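Local coordinates for H subunit of photosynthetic reaction center complex (Rhodopseudomonas palustris, PDB 6Z5S), which probably stabilises the bacterial photosynthetic reaction centre as its H subunit, pairing one transmembrane helix with a globular PRC-barrel domain, at residues S185-L190 / Q214-P219. Numbering follows the deposited sequence.
Sequences SRKRVL and QFAGVP
K187 is the first residue of 185-190 to meet 214-219, and its side chain ends beside the 3-10 turn. With CG anti to the backbone N (chi1 180°) and a bend at chi3 (54°), the chain runs toward A216, although the exact placing of its ammonium group against the A216 carbonyl is doubtful in the model. Short of that group, K187 CE lies 3.5 Å from A216 O. The turn itself is closed by G217 N donating to Q214 O over 2.9 Å.

V189 carries the apolar part. V189 and V218 each direct their CB at the opposite segment, and the two CB atoms lie 3.8 Å apart. The V189 methyls come up against backbone oxygens: CG1 is 3.7 Å from V218 O, and CG2 is equally far from F215 O. Backbone hydrogen bonds tie V189 to V180, placing it on strand 188-192, which flanks 174-182 as an outermost strand, within this chain, of the antiparallel sheet of the PRC-barrel region. The contact thus packs the loop leading to helix 229-245 against the edge that this chain gives the sheet.

At L190 the backbone does the touching. V218 CG1, anti to its own backbone N (chi1 178°), approaches L190 O to 3.5 Å. That oxygen also accepts from the Y239 hydroxyl on helix 229-245, whose Y238 and Y239 touch the V218 side chain, while the L190 side chain reaches I235 of the same helix.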
loop_
_atom_site.group_PDB
_atom_site.type_symbol
_atom_site.label_atom_id
_atom_site.label_comp_id
_atom_site.label_asym_id
_atom_site.label_seq_id
_atom_site.Cartn_x
_atom_site.Cartn_y
_atom_site.Cartn_z
ATOM N N SER D 185 37.873 15.240 -33.388
ATOM C CA SER D 185 38.414 16.444 -32.780
ATOM C C SER D 185 39.203 16.157 -31.516
ATOM O O SER D 185 39.652 17.105 -30.864
ATOM C CB SER D 185 37.293 17.450 -32.465
ATOM O OG SER D 185 36.731 17.220 -31.186
ATOM N N ARG D 186 39.395 14.890 -31.158
ATOM C CA ARG D 186 40.142 14.490 -29.970
ATOM C C ARG D 186 39.590 15.175 -28.723
ATOM O O ARG D 186 40.258 15.962 -28.052
ATOM C CB ARG D 186 41.637 14.756 -30.144
ATOM C CG ARG D 186 42.281 13.922 -31.238
ATOM C CD ARG D 186 42.481 12.469 -30.816
ATOM N NE ARG D 186 41.247 11.688 -30.896
ATOM C CZ ARG D 186 40.717 11.231 -32.027
ATOM N NH1 ARG D 186 41.310 11.469 -33.189
ATOM N NH2 ARG D 186 39.590 10.532 -31.998
ATOM N N LYS D 187 38.333 14.860 -28.432
ATOM C CA LYS D 187 37.643 15.395 -27.272
ATOM C C LYS D 187 36.768 14.303 -26.685
ATOM O O LYS D 187 36.168 13.516 -27.421
ATOM C CB LYS D 187 36.798 16.616 -27.639
ATOM C CG LYS D 187 36.048 17.225 -26.472
ATOM C CD LYS D 187 35.156 18.359 -26.931
ATOM C CE LYS D 187 34.232 17.908 -28.045
ATOM N NZ LYS D 187 33.300 18.990 -28.449
ATOM N N ARG D 188 36.706 14.255 -25.362
ATOM C CA ARG D 188 35.953 13.239 -24.645
ATOM C C ARG D 188 34.746 13.880 -23.982
ATOM O O ARG D 188 34.882 14.868 -23.255
ATOM C CB ARG D 188 36.834 12.550 -23.605
ATOM C CG ARG D 188 38.035 11.862 -24.206
ATOM C CD ARG D 188 38.863 11.173 -23.146
ATOM N NE ARG D 188 39.725 10.150 -23.729
ATOM C CZ ARG D 188 40.489 9.325 -23.024
ATOM N NH1 ARG D 188 40.506 9.401 -21.701
ATOM N NH2 ARG D 188 41.238 8.425 -23.642
ATOM N N VAL D 189 33.570 13.319 -24.240
ATOM C CA VAL D 189 32.327 13.820 -23.673
ATOM C C VAL D 189 31.595 12.676 -22.991
ATOM O O VAL D 189 31.722 11.512 -23.376
ATOM C CB VAL D 189 31.433 14.474 -24.744
ATOM C CG1 VAL D 189 32.085 15.733 -25.264
ATOM C CG2 VAL D 189 31.178 13.504 -25.869
ATOM N N LEU D 190 30.822 13.011 -21.971
ATOM C CA LEU D 190 30.090 11.998 -21.234
ATOM C C LEU D 190 28.740 11.738 -21.881
ATOM O O LEU D 190 28.150 12.614 -22.516
ATOM C CB LEU D 190 29.901 12.418 -19.780
ATOM C CG LEU D 190 31.158 12.296 -18.923
ATOM C CD1 LEU D 190 30.878 12.756 -17.517
ATOM C CD2 LEU D 190 31.657 10.870 -18.926
ATOM N N GLN D 214 26.043 16.131 -33.113
ATOM C CA GLN D 214 25.764 16.860 -31.884
ATOM C C GLN D 214 26.618 16.403 -30.715
ATOM O O GLN D 214 26.695 17.120 -29.713
ATOM C CB GLN D 214 24.288 16.727 -31.528
ATOM C CG GLN D 214 23.368 17.249 -32.600
ATOM C CD GLN D 214 21.989 17.556 -32.079
ATOM O OE1 GLN D 214 21.071 16.754 -32.214
ATOM N NE2 GLN D 214 21.836 18.724 -31.475
ATOM N N PHE D 215 27.267 15.245 -30.818
ATOM C CA PHE D 215 28.166 14.809 -29.761
ATOM C C PHE D 215 29.324 15.768 -29.567
ATOM O O PHE D 215 29.985 15.722 -28.525
ATOM C CB PHE D 215 28.688 13.410 -30.062
ATOM C CG PHE D 215 27.670 12.341 -29.868
ATOM C CD1 PHE D 215 27.470 11.784 -28.625
ATOM C CD2 PHE D 215 26.901 11.902 -30.924
ATOM C CE1 PHE D 215 26.528 10.804 -28.440
ATOM C CE2 PHE D 215 25.956 10.924 -30.745
ATOM C CZ PHE D 215 25.771 10.372 -29.501
ATOM N N ALA D 216 29.590 16.637 -30.539
ATOM C CA ALA D 216 30.618 17.646 -30.336
ATOM C C ALA D 216 30.189 18.680 -29.306
ATOM O O ALA D 216 31.035 19.234 -28.597
ATOM C CB ALA D 216 30.954 18.326 -31.660
ATOM N N GLY D 217 28.891 18.942 -29.196
ATOM C CA GLY D 217 28.399 19.984 -28.325
ATOM C C GLY D 217 28.065 19.576 -26.913
ATOM O O GLY D 217 27.668 20.431 -26.119
ATOM N N VAL D 218 28.208 18.300 -26.572
ATOM C CA VAL D 218 27.916 17.858 -25.206
ATOM C C VAL D 218 28.819 18.607 -24.235
ATOM O O VAL D 218 30.035 18.712 -24.479
ATOM C CB VAL D 218 28.114 16.339 -25.082
ATOM C CG1 VAL D 218 27.867 15.877 -23.665
ATOM C CG2 VAL D 218 27.198 15.615 -26.043
ATOM N N PRO D 219 28.293 19.158 -23.142
ATOM C CA PRO D 219 29.142 19.914 -22.214
ATOM C C PRO D 219 30.212 19.027 -21.599
ATOM O O PRO D 219 29.920 17.966 -21.045
ATOM C CB PRO D 219 28.152 20.419 -21.160
ATOM C CG PRO D 219 26.826 20.335 -21.804
ATOM C CD PRO D 219 26.887 19.163 -22.718
#